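Local coordinates for protein tRNA (cytosine(38)-C(5))-methyltransferase (Schizosaccharomyces pombe, PDB 6FDF) that methylates cytosine 38 in the anticodon loop of tRNA(Asp), and less efficiently of tRNA(Glu), at carbon 5, with S-adenosyl-L-methionine as methyl donor, at residues A[12-17]-A[69-74]; A[79-84]-A[122-127]; A[255-260]-A[277-282]; A[281-286]-A[307-312]. All blocks are in the same frame, centred on the assembly; numbering follows the deposited sequence.

In the fold
Contacts 1, 2 and 3 come in series along the chain, and contact 4 begins where contact 3 ends. Contacts 1 and 2 belong to the large Rossmann-like sheet that binds the cofactor: strands 11-16 and 78-81 are neighbours in it, helix 68-74 leads directly into strand 78-81, and the two centres lie about 14 Å apart. Contact 3, about 42 Å from contact 1 between centres, sits in a separate sheet of three short strands. Contact 4 adjoins it, with centres about 14 Å apart, sharing Phe-281 and Thr-282. Its centre is about 21 Å from that of contact 2, against about 32 Å between contacts 2 and 3, which places its helices between cofactor-binding sheet and small sheet.

Contact 1: A[12-17]-A[69-74]; sequences RVLELY and KDFDAF. With SAH (S-adenosyl-L-homocysteine), chain E.
Leu-14 reaches from strand 12-16 to two phenylalanines of helix 69-74, and each of its methyl groups meets a ring in a different way. This is the helix-on-sheet packing of the Rossmann-like fold of class I methyltransferases, with strand and helix running at 138° to each other. The CD1 methyl of Leu-14 lies over one face of the Phe-74 ring, 3.9 Å from the centroid and offset toward the rim, a CH-pi contact. CD2 turns instead to the edge of Phe-71, 3.6 Å from its CE1, and the two side chains cross at about a right angle. With CG opposite the backbone N (chi1 177°), the leucine sends its fork toward the helix, and chi2 (64°) turns one methyl to each ring. Leu-16 adds a looser touch at the same Phe-71 edge, its CD1 lying 4.3 Å from CE1. Beyond the contact, Phe-71 stacks with Trp-79 of the adjoining strand.

Just past the end of strand 12-16, Tyr-17 belongs to the cofactor pocket. Its CB is 3.3 Å from O4' of S-adenosylhomocysteine, and its carbonyl receives a weak bond from the ligand amino group. Arg-12 binds carbonyls at the C-terminal end of the helix and just beyond it: NE bonds to Asp-75 O, while NH2 donates to Phe-74 O at 2.8 Å, an acceptor lying near the guanidinium plane although the nitrogen stands above the carbonyl plane.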
# COMPACT_ATOMS: atom_id res chain seq x y z
N ARG A 12 -18.30 -6.53 -10.20
CA ARG A 12 -17.98 -7.42 -9.09
C ARG A 12 -16.46 -7.50 -8.95
O ARG A 12 -15.76 -7.85 -9.90
CB ARG A 12 -18.59 -8.81 -9.32
CG ARG A 12 -20.12 -8.81 -9.37
CD ARG A 12 -20.66 -10.18 -9.79
NE ARG A 12 -20.29 -11.27 -8.88
CZ ARG A 12 -20.94 -11.57 -7.75
NH1 ARG A 12 -21.99 -10.85 -7.37
NH2 ARG A 12 -20.54 -12.58 -7.00
N VAL A 13 -15.96 -7.20 -7.75
CA VAL A 13 -14.53 -7.10 -7.48
C VAL A 13 -14.14 -8.12 -6.41
O VAL A 13 -14.82 -8.25 -5.39
CB VAL A 13 -14.14 -5.68 -7.03
CG1 VAL A 13 -12.62 -5.59 -6.84
CG2 VAL A 13 -14.62 -4.65 -8.03
N LEU A 14 -13.03 -8.81 -6.64
CA LEU A 14 -12.42 -9.69 -5.65
C LEU A 14 -11.15 -9.03 -5.15
O LEU A 14 -10.25 -8.72 -5.94
CB LEU A 14 -12.12 -11.06 -6.25
CG LEU A 14 -11.42 -12.08 -5.35
CD1 LEU A 14 -12.31 -12.45 -4.16
CD2 LEU A 14 -11.03 -13.31 -6.16
N GLU A 15 -11.06 -8.81 -3.84
CA GLU A 15 -9.98 -8.02 -3.24
C GLU A 15 -9.09 -8.97 -2.44
O GLU A 15 -9.35 -9.24 -1.27
CB GLU A 15 -10.58 -6.90 -2.39
CG GLU A 15 -9.61 -5.89 -1.82
CD GLU A 15 -10.32 -4.82 -1.01
OE1 GLU A 15 -9.63 -3.92 -0.48
OE2 GLU A 15 -11.57 -4.87 -0.91
N LEU A 16 -8.04 -9.48 -3.09
CA LEU A 16 -7.15 -10.46 -2.48
C LEU A 16 -6.02 -9.77 -1.73
O LEU A 16 -5.50 -8.75 -2.19
CB LEU A 16 -6.56 -11.37 -3.56
CG LEU A 16 -7.58 -12.17 -4.37
CD1 LEU A 16 -6.93 -12.80 -5.59
CD2 LEU A 16 -8.22 -13.23 -3.49
N TYR A 17 -5.62 -10.35 -0.59
CA TYR A 17 -4.64 -9.73 0.31
C TYR A 17 -5.14 -8.34 0.73
O TYR A 17 -4.46 -7.33 0.56
CB TYR A 17 -3.25 -9.62 -0.33
CG TYR A 17 -2.67 -10.85 -1.02
CD1 TYR A 17 -2.92 -11.10 -2.37
CD2 TYR A 17 -1.83 -11.73 -0.33
CE1 TYR A 17 -2.37 -12.21 -3.01
CE2 TYR A 17 -1.29 -12.84 -0.96
CZ TYR A 17 -1.55 -13.07 -2.30
OH TYR A 17 -0.99 -14.14 -2.95
N LYS A 69 -12.94 -23.54 -8.37
CA LYS A 69 -14.35 -23.48 -7.96
C LYS A 69 -14.61 -22.31 -7.03
O LYS A 69 -15.70 -21.71 -7.07
CB LYS A 69 -14.74 -24.80 -7.29
CG LYS A 69 -14.71 -26.00 -8.22
CD LYS A 69 -15.27 -27.25 -7.55
CE LYS A 69 -16.78 -27.12 -7.34
NZ LYS A 69 -17.41 -28.43 -7.01
N ASP A 70 -13.65 -21.97 -6.17
CA ASP A 70 -13.79 -20.77 -5.33
C ASP A 70 -13.87 -19.52 -6.19
O ASP A 70 -14.77 -18.68 -6.01
CB ASP A 70 -12.62 -20.66 -4.35
CG ASP A 70 -12.58 -21.79 -3.34
OD1 ASP A 70 -13.66 -22.32 -2.99
OD2 ASP A 70 -11.47 -22.14 -2.89
N PHE A 71 -12.93 -19.35 -7.13
CA PHE A 71 -12.97 -18.19 -8.01
C PHE A 71 -14.24 -18.16 -8.85
O PHE A 71 -14.79 -17.09 -9.12
CB PHE A 71 -11.73 -18.18 -8.90
CG PHE A 71 -10.47 -17.81 -8.18
CD1 PHE A 71 -10.26 -16.52 -7.73
CD2 PHE A 71 -9.48 -18.76 -7.98
CE1 PHE A 71 -9.10 -16.18 -7.07
CE2 PHE A 71 -8.30 -18.42 -7.32
CZ PHE A 71 -8.11 -17.13 -6.87
N ASP A 72 -14.73 -19.34 -9.26
CA ASP A 72 -15.97 -19.41 -10.02
C ASP A 72 -17.15 -18.89 -9.21
O ASP A 72 -18.00 -18.15 -9.72
CB ASP A 72 -16.24 -20.84 -10.47
CG ASP A 72 -15.31 -21.31 -11.58
OD1 ASP A 72 -14.71 -20.45 -12.26
OD2 ASP A 72 -15.19 -22.54 -11.77
N ALA A 73 -17.21 -19.28 -7.93
CA ALA A 73 -18.28 -18.80 -7.06
C ALA A 73 -18.19 -17.30 -6.84
O ALA A 73 -19.22 -16.61 -6.79
CB ALA A 73 -18.25 -19.55 -5.73
N PHE A 74 -16.97 -16.77 -6.67
CA PHE A 74 -16.81 -15.32 -6.54
C PHE A 74 -17.34 -14.59 -7.77
O PHE A 74 -17.96 -13.53 -7.66
CB PHE A 74 -15.35 -14.96 -6.31
CG PHE A 74 -14.82 -15.39 -4.97
CD1 PHE A 74 -15.60 -15.26 -3.83
CD2 PHE A 74 -13.54 -15.91 -4.85
CE1 PHE A 74 -15.12 -15.66 -2.59
CE2 PHE A 74 -13.06 -16.31 -3.61
CZ PHE A 74 -13.84 -16.19 -2.49
N SAH E . -3.12 -4.21 0.26
CA SAH E . -3.58 -4.27 1.63
CB SAH E . -2.54 -4.94 2.55
CG SAH E . -1.65 -5.90 1.77
SD SAH E . -0.23 -6.42 2.70
C SAH E . -3.92 -2.90 2.13
O SAH E . -3.86 -1.95 1.32
OXT SAH E . -4.27 -2.78 3.32
C5' SAH E . -0.38 -8.13 2.31
C4' SAH E . -1.57 -8.71 3.06
O4' SAH E . -1.76 -10.03 2.59
C3' SAH E . -1.37 -8.78 4.58
O3' SAH E . -2.49 -8.19 5.24
C2' SAH E . -1.35 -10.28 4.89
O2' SAH E . -2.06 -10.58 6.10
C1' SAH E . -2.06 -10.88 3.69
N9 SAH E . -1.59 -12.23 3.31
C8 SAH E . -0.32 -12.65 3.18
N7 SAH E . -0.28 -13.95 2.81
C5 SAH E . -1.54 -14.39 2.70
C6 SAH E . -2.21 -15.66 2.35
N6 SAH E . -1.48 -16.76 2.03
N1 SAH E . -3.56 -15.68 2.36
C2 SAH E . -4.29 -14.59 2.67
N3 SAH E . -3.75 -13.40 3.00
C4 SAH E . -2.40 -13.25 3.04

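Contact 2: A[79-84]-A[122-127]; sequences WTMSPS and ILIENV
Met-81 and Ile-124 lie side by side on one face of the sheet and point the same way, with CG of Met-81 3.8 Å from CG1 of Ile-124. The methionine chain then bends at its last torsion (chi3 84°), which carries CE back toward Ile-122, where it meets CG2 at 3.9 Å. Ile-124 also offers its CG2 to the ring of Pro-83, so the apolar centre continues to the point where strand 79-81 gives way to loop.

Beneath these side chains the strands run parallel, only 3° apart. Leu-123 N donates to Trp-79 O, Met-81 N to Leu-123 O, and Glu-125 N to Met-81 O.

The polar edge begins at Ser-82, whose OG donates a short bond of 2.5 Å to Glu-125 OE1, meeting that oxygen nearly along its C-O axis. Glu-125 bends at chi2 (-100°) to present the carboxylate, and its other oxygen has a long, weak ion pair with Arg-168. Farther out, Asn-126 ND2 makes a weak bond to Pro-83 O at 2.9 Å, while a water donates to Asn-126 OD1 at 2.7 Å. Ser-82 touches the bound S-adenosylhomocysteine. Joined through helix 103-111, the strands form a beta-alpha-beta unit whose ends carry two C5-methyltransferase motifs: the loop leading to Cys-85, the predicted catalytic cysteine, and the Glu-Asn-Val sequence 125-127, whose glutamate probably contacts the target cytosine, as in relatives.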
# COMPACT_ATOMS: atom_id res chain seq x y z
N TRP A 79 -10.02 -8.50 -10.39
CA TRP A 79 -9.29 -9.00 -9.23
C TRP A 79 -8.19 -8.00 -8.89
O TRP A 79 -7.43 -7.60 -9.78
CB TRP A 79 -8.62 -10.35 -9.50
CG TRP A 79 -9.51 -11.51 -9.83
CD1 TRP A 79 -10.87 -11.51 -9.94
CD2 TRP A 79 -9.08 -12.84 -10.10
NE1 TRP A 79 -11.32 -12.78 -10.26
CE2 TRP A 79 -10.23 -13.61 -10.36
CE3 TRP A 79 -7.83 -13.46 -10.14
CZ2 TRP A 79 -10.17 -14.96 -10.67
CZ3 TRP A 79 -7.77 -14.81 -10.44
CH2 TRP A 79 -8.93 -15.54 -10.70
N THR A 80 -8.11 -7.60 -7.63
CA THR A 80 -6.99 -6.80 -7.15
C THR A 80 -6.15 -7.66 -6.20
O THR A 80 -6.67 -8.54 -5.51
CB THR A 80 -7.45 -5.52 -6.43
OG1 THR A 80 -8.11 -5.86 -5.20
CG2 THR A 80 -8.39 -4.71 -7.33
N MET A 81 -4.84 -7.40 -6.16
CA MET A 81 -4.01 -8.18 -5.26
C MET A 81 -2.74 -7.41 -4.93
O MET A 81 -2.18 -6.72 -5.78
CB MET A 81 -3.65 -9.55 -5.86
CG MET A 81 -3.02 -9.49 -7.24
SD MET A 81 -2.88 -11.12 -8.00
CE MET A 81 -4.50 -11.31 -8.72
N SER A 82 -2.31 -7.54 -3.67
CA SER A 82 -1.02 -7.02 -3.20
C SER A 82 -0.31 -8.21 -2.58
O SER A 82 -0.27 -8.36 -1.35
CB SER A 82 -1.20 -5.86 -2.23
OG SER A 82 0.05 -5.22 -1.97
N PRO A 83 0.24 -9.10 -3.40
CA PRO A 83 0.70 -10.40 -2.88
C PRO A 83 1.98 -10.28 -2.07
O PRO A 83 2.69 -9.27 -2.10
CB PRO A 83 0.92 -11.23 -4.14
CG PRO A 83 1.16 -10.22 -5.23
CD PRO A 83 0.28 -9.05 -4.87
N SER A 84 2.25 -11.33 -1.31
CA SER A 84 3.45 -11.44 -0.49
C SER A 84 4.42 -12.31 -1.28
O SER A 84 4.26 -13.53 -1.36
CB SER A 84 3.13 -12.05 0.87
OG SER A 84 4.32 -12.35 1.59
N ILE A 122 -7.16 -7.11 -14.04
CA ILE A 122 -6.36 -7.52 -12.88
C ILE A 122 -5.42 -6.37 -12.53
O ILE A 122 -4.80 -5.78 -13.42
CB ILE A 122 -5.55 -8.80 -13.16
CG1 ILE A 122 -6.48 -9.94 -13.58
CG2 ILE A 122 -4.73 -9.18 -11.94
CD1 ILE A 122 -5.73 -11.18 -14.02
N LEU A 123 -5.34 -6.05 -11.24
CA LEU A 123 -4.42 -5.04 -10.73
C LEU A 123 -3.52 -5.71 -9.70
O LEU A 123 -4.02 -6.30 -8.73
CB LEU A 123 -5.18 -3.88 -10.09
CG LEU A 123 -4.29 -2.85 -9.38
CD1 LEU A 123 -3.40 -2.19 -10.38
CD2 LEU A 123 -5.14 -1.82 -8.65
N ILE A 124 -2.21 -5.62 -9.90
CA ILE A 124 -1.21 -6.21 -9.01
C ILE A 124 -0.33 -5.10 -8.48
O ILE A 124 0.13 -4.25 -9.25
CB ILE A 124 -0.37 -7.27 -9.74
CG1 ILE A 124 -1.27 -8.29 -10.44
CG2 ILE A 124 0.56 -7.99 -8.76
CD1 ILE A 124 -0.51 -9.29 -11.27
N GLU A 125 -0.09 -5.09 -7.17
CA GLU A 125 0.81 -4.13 -6.55
C GLU A 125 1.88 -4.89 -5.77
O GLU A 125 1.60 -5.92 -5.15
CB GLU A 125 0.04 -3.18 -5.62
CG GLU A 125 0.87 -2.02 -5.10
CD GLU A 125 1.38 -2.23 -3.68
OE1 GLU A 125 1.24 -3.34 -3.15
OE2 GLU A 125 1.92 -1.26 -3.11
N ASN A 126 3.12 -4.40 -5.81
CA ASN A 126 4.18 -5.06 -5.07
C ASN A 126 5.31 -4.07 -4.81
O ASN A 126 5.27 -2.93 -5.26
CB ASN A 126 4.69 -6.30 -5.82
CG ASN A 126 5.00 -7.44 -4.88
OD1 ASN A 126 6.14 -7.62 -4.46
ND2 ASN A 126 3.97 -8.21 -4.53
N VAL A 127 6.32 -4.53 -4.07
CA VAL A 127 7.47 -3.69 -3.76
C VAL A 127 8.37 -3.57 -4.98
O VAL A 127 8.40 -4.43 -5.87
CB VAL A 127 8.26 -4.23 -2.55
CG1 VAL A 127 7.35 -4.34 -1.33
CG2 VAL A 127 8.88 -5.58 -2.89
O HOH W 1 6.14 -9.10 -2.19

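Contact 3: A[255-260]-A[277-282]; sequences SILQMS and QLRYFT
Leu-257 and Arg-279 face each other as a hydrogen-bonded antiparallel pair, and each backbone satisfies the other. Leu-257 N donates to Arg-279 O at 2.9 Å and Arg-279 N returns the bond to Leu-257 O at 3.0 Å. Two residues on, Met-259 N reaches Gln-277 O at 3.1 Å, but from well above the carbonyl plane (51° out of it).

The side chains of the central pair also lie alongside one another: CD2 of Leu-257 sits over a face of the guanidinium, 3.4 Å from NH2 of Arg-279. Met-259 crosses the arginine at about a right angle and places SD at the guanidinium edge, 3.4 Å from NE. NH1 of Arg-279 bonds to Tyr-280 O and forms a salt bridge with Glu-285, and NH2 is also satisfied outside the two segments.

Other polar ends are met within the segment or from beyond it. Gln-258 NE2 donates to Ser-260 O at 3.1 Å and also to His-262 O, while OE1 pairs with Thr-265; Ser-260 OG bonds to His-262, and Ser-255 OG to Asp-230. On the opposite face from Leu-257, CD1 of Ile-256 packs on CD2 of Leu-278 at 4.0 Å. With strand 231-232 bound in parallel to strand 256-258, the whole forms a small mixed sheet, which probably belongs to the target-recognition domain that C5-methyltransferases carry beside the cofactor-binding domain.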
# COMPACT_ATOMS: atom_id res chain seq x y z
N SER A 255 10.63 8.55 8.54
CA SER A 255 11.18 9.77 9.10
C SER A 255 10.48 10.13 10.41
O SER A 255 9.41 9.61 10.73
CB SER A 255 11.01 10.93 8.12
OG SER A 255 11.57 10.62 6.85
N ILE A 256 11.11 11.02 11.17
CA ILE A 256 10.50 11.59 12.37
C ILE A 256 10.42 13.10 12.19
O ILE A 256 11.06 13.68 11.32
CB ILE A 256 11.28 11.22 13.65
CG1 ILE A 256 12.76 11.58 13.53
CG2 ILE A 256 11.12 9.72 13.96
CD1 ILE A 256 13.53 11.44 14.82
N LEU A 257 9.62 13.73 13.05
CA LEU A 257 9.21 15.12 12.90
C LEU A 257 9.86 15.99 13.96
O LEU A 257 9.68 15.74 15.16
CB LEU A 257 7.69 15.25 12.98
CG LEU A 257 7.15 16.67 12.75
CD1 LEU A 257 7.32 17.08 11.30
CD2 LEU A 257 5.69 16.76 13.18
N GLN A 258 10.58 17.02 13.53
CA GLN A 258 11.09 18.06 14.42
C GLN A 258 9.99 19.09 14.66
O GLN A 258 9.53 19.74 13.71
CB GLN A 258 12.32 18.73 13.83
CG GLN A 258 12.74 20.00 14.57
CD GLN A 258 13.91 20.71 13.90
OE1 GLN A 258 14.73 20.08 13.23
NE2 GLN A 258 13.99 22.02 14.08
N MET A 259 9.57 19.24 15.91
CA MET A 259 8.57 20.25 16.26
C MET A 259 9.18 21.58 16.69
O MET A 259 8.47 22.59 16.71
CB MET A 259 7.65 19.73 17.36
CG MET A 259 6.79 18.55 16.92
SD MET A 259 5.44 18.16 18.05
CE MET A 259 6.32 17.40 19.41
N SER A 260 10.46 21.61 17.04
CA SER A 260 11.09 22.87 17.40
C SER A 260 11.37 23.71 16.15
O SER A 260 11.28 23.23 15.01
CB SER A 260 12.38 22.62 18.18
OG SER A 260 13.42 22.21 17.31
N GLN A 277 12.59 18.43 19.97
CA GLN A 277 11.19 18.03 20.16
C GLN A 277 10.77 17.07 19.05
O GLN A 277 9.78 17.29 18.34
CB GLN A 277 10.27 19.25 20.22
CG GLN A 277 10.67 20.29 21.25
CD GLN A 277 9.72 21.47 21.26
OE1 GLN A 277 10.13 22.61 21.06
NE2 GLN A 277 8.44 21.21 21.50
N LEU A 278 11.54 15.99 18.90
CA LEU A 278 11.30 15.02 17.85
C LEU A 278 10.20 14.06 18.27
O LEU A 278 10.23 13.52 19.39
CB LEU A 278 12.58 14.25 17.55
CG LEU A 278 13.74 15.10 17.03
CD1 LEU A 278 15.07 14.40 17.26
CD2 LEU A 278 13.54 15.39 15.56
N ARG A 279 9.24 13.82 17.38
CA ARG A 279 8.18 12.85 17.63
C ARG A 279 7.97 11.99 16.39
O ARG A 279 8.31 12.38 15.27
CB ARG A 279 6.86 13.54 18.00
CG ARG A 279 6.17 14.31 16.87
CD ARG A 279 4.75 14.70 17.32
NE ARG A 279 4.03 15.58 16.40
CZ ARG A 279 3.30 15.15 15.37
NH1 ARG A 279 3.22 13.85 15.10
NH2 ARG A 279 2.65 16.01 14.60
N TYR A 280 7.42 10.79 16.61
CA TYR A 280 6.93 9.99 15.50
C TYR A 280 5.68 10.64 14.91
O TYR A 280 4.94 11.34 15.60
CB TYR A 280 6.61 8.57 15.97
CG TYR A 280 7.81 7.86 16.55
CD1 TYR A 280 8.83 7.38 15.73
CD2 TYR A 280 7.93 7.66 17.93
CE1 TYR A 280 9.94 6.74 16.26
CE2 TYR A 280 9.03 7.02 18.46
CZ TYR A 280 10.03 6.56 17.62
OH TYR A 280 11.14 5.92 18.15
N PHE A 281 5.45 10.40 13.62
CA PHE A 281 4.13 10.66 13.07
C PHE A 281 3.11 9.78 13.77
O PHE A 281 3.40 8.62 14.10
CB PHE A 281 4.11 10.40 11.56
CG PHE A 281 4.90 11.39 10.76
CD1 PHE A 281 4.37 12.64 10.46
CD2 PHE A 281 6.17 11.09 10.31
CE1 PHE A 281 5.09 13.56 9.73
CE2 PHE A 281 6.90 12.01 9.58
CZ PHE A 281 6.36 13.25 9.29
N THR A 282 1.92 10.32 14.01
CA THR A 282 0.85 9.50 14.55
C THR A 282 0.34 8.55 13.47
O THR A 282 0.57 8.76 12.28
CB THR A 282 -0.30 10.38 15.05
OG1 THR A 282 -1.01 10.91 13.93
CG2 THR A 282 0.23 11.53 15.90

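Contact 4: A[281-286]-A[307-312]; sequences FTAREV and CMYRLL
The ring of Tyr-309 takes the methyl group of Ala-283 over one face, with CB 4.3 Å from the centroid and 12° off the normal, a CH-pi contact offset toward the rim. At its edge, near the ring plane, come Phe-281 O and CG2 of Val-286, the latter 4.2 Å from CE1 of Tyr-309. The tyrosine CG lies beside its backbone N (chi1 -75°), a torsion that swings the phenol toward the start of helix 283-286. There the hydroxyl OH donates to Phe-281 O at 2.6 Å, in the carbonyl plane and on a lone pair.

Around the ring the two helices pack with small and branched groups. Ala-283 CB also nears Met-308 CB, Leu-312 CD1 comes within 3.4 Å of Ala-283 O, and CG1 of Val-286 meets CB of Leu-312 at 4.1 Å.

A capping box closes the helix start. Thr-282 OG1 accepts from Glu-285 N at 3.0 Å, and Thr-282 N donates to Glu-285 OE1 at 2.9 Å, approaching from above the carboxylate plane. Thr-282 OG1 is also hydrogen-bonded to Glu-207. The chemistry thus implies a helix start held from several sides: Ala-283 N is satisfied by Glu-305 of the partner helix and Glu-285 N by Thr-282, a buried phenol grips the preceding carbonyl, and the Glu-285 carboxylate, which accepts from Thr-282 N, is probably stabilised in its charged form by nearby Arg-279.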
# COMPACT_ATOMS: atom_id res chain seq x y z
N PHE A 281 5.45 10.40 13.62
CA PHE A 281 4.13 10.66 13.07
C PHE A 281 3.11 9.78 13.77
O PHE A 281 3.40 8.62 14.10
CB PHE A 281 4.11 10.40 11.56
CG PHE A 281 4.90 11.39 10.76
CD1 PHE A 281 4.37 12.64 10.46
CD2 PHE A 281 6.17 11.09 10.31
CE1 PHE A 281 5.09 13.56 9.73
CE2 PHE A 281 6.90 12.01 9.58
CZ PHE A 281 6.36 13.25 9.29
N THR A 282 1.92 10.32 14.01
CA THR A 282 0.85 9.50 14.55
C THR A 282 0.34 8.55 13.47
O THR A 282 0.57 8.76 12.28
CB THR A 282 -0.30 10.38 15.05
OG1 THR A 282 -1.01 10.91 13.93
CG2 THR A 282 0.23 11.53 15.90
N ALA A 283 -0.36 7.50 13.90
CA ALA A 283 -0.92 6.58 12.91
C ALA A 283 -1.92 7.27 12.00
O ALA A 283 -2.01 6.95 10.81
CB ALA A 283 -1.56 5.37 13.60
N ARG A 284 -2.66 8.25 12.53
CA ARG A 284 -3.57 9.03 11.69
C ARG A 284 -2.80 9.80 10.63
O ARG A 284 -3.24 9.89 9.47
CB ARG A 284 -4.39 9.99 12.55
CG ARG A 284 -5.20 10.99 11.73
CD ARG A 284 -6.29 10.28 10.94
NE ARG A 284 -7.24 9.60 11.80
CZ ARG A 284 -8.12 8.71 11.36
NH1 ARG A 284 -8.16 8.39 10.08
NH2 ARG A 284 -8.97 8.14 12.22
N GLU A 285 -1.65 10.37 11.00
CA GLU A 285 -0.85 11.11 10.03
C GLU A 285 -0.26 10.18 8.98
O GLU A 285 -0.21 10.52 7.79
CB GLU A 285 0.24 11.90 10.75
CG GLU A 285 -0.34 13.02 11.62
CD GLU A 285 0.69 13.63 12.56
OE1 GLU A 285 1.68 12.95 12.88
OE2 GLU A 285 0.48 14.79 12.99
N VAL A 286 0.18 8.98 9.40
CA VAL A 286 0.66 8.00 8.43
C VAL A 286 -0.45 7.62 7.47
O VAL A 286 -0.26 7.58 6.24
CB VAL A 286 1.24 6.77 9.16
CG1 VAL A 286 1.62 5.70 8.16
CG2 VAL A 286 2.45 7.17 10.01
N CYS A 307 -0.60 -1.46 16.66
CA CYS A 307 -0.87 -2.42 15.60
C CYS A 307 -1.24 -1.73 14.30
O CYS A 307 -0.96 -2.25 13.21
CB CYS A 307 -1.97 -3.38 16.04
SG CYS A 307 -1.46 -4.49 17.38
N MET A 308 -1.86 -0.55 14.37
CA MET A 308 -2.20 0.19 13.16
C MET A 308 -0.95 0.59 12.38
O MET A 308 -0.96 0.57 11.14
CB MET A 308 -3.04 1.43 13.49
CG MET A 308 -4.51 1.14 13.74
SD MET A 308 -5.35 0.29 12.38
CE MET A 308 -5.16 1.46 11.04
N TYR A 309 0.12 1.00 13.07
CA TYR A 309 1.37 1.29 12.37
C TYR A 309 1.82 0.09 11.55
O TYR A 309 2.32 0.25 10.43
CB TYR A 309 2.48 1.66 13.35
CG TYR A 309 2.44 3.04 13.98
CD1 TYR A 309 2.63 4.18 13.21
CD2 TYR A 309 2.29 3.19 15.35
CE1 TYR A 309 2.63 5.43 13.78
CE2 TYR A 309 2.30 4.44 15.94
CZ TYR A 309 2.47 5.56 15.15
OH TYR A 309 2.48 6.82 15.72
N ARG A 310 1.65 -1.12 12.08
CA ARG A 310 2.10 -2.30 11.35
C ARG A 310 1.22 -2.55 10.14
O ARG A 310 1.73 -2.92 9.07
CB ARG A 310 2.10 -3.51 12.28
CG ARG A 310 2.92 -3.29 13.53
CD ARG A 310 2.98 -4.53 14.41
NE ARG A 310 3.74 -4.27 15.63
CZ ARG A 310 3.26 -4.41 16.86
NH1 ARG A 310 2.02 -4.86 17.04
NH2 ARG A 310 4.03 -4.14 17.91
N LEU A 311 -0.09 -2.37 10.28
CA LEU A 311 -1.00 -2.57 9.16
C LEU A 311 -0.79 -1.50 8.10
O LEU A 311 -0.81 -1.80 6.90
CB LEU A 311 -2.45 -2.56 9.66
CG LEU A 311 -2.84 -3.68 10.61
CD1 LEU A 311 -4.27 -3.50 11.14
CD2 LEU A 311 -2.68 -5.03 9.91
N LEU A 312 -0.59 -0.25 8.52
CA LEU A 312 -0.35 0.83 7.57
C LEU A 312 0.98 0.64 6.85
O LEU A 312 1.10 0.94 5.66
CB LEU A 312 -0.40 2.17 8.30
CG LEU A 312 -1.81 2.63 8.66
CD1 LEU A 312 -1.80 3.75 9.70
CD2 LEU A 312 -2.57 3.06 7.40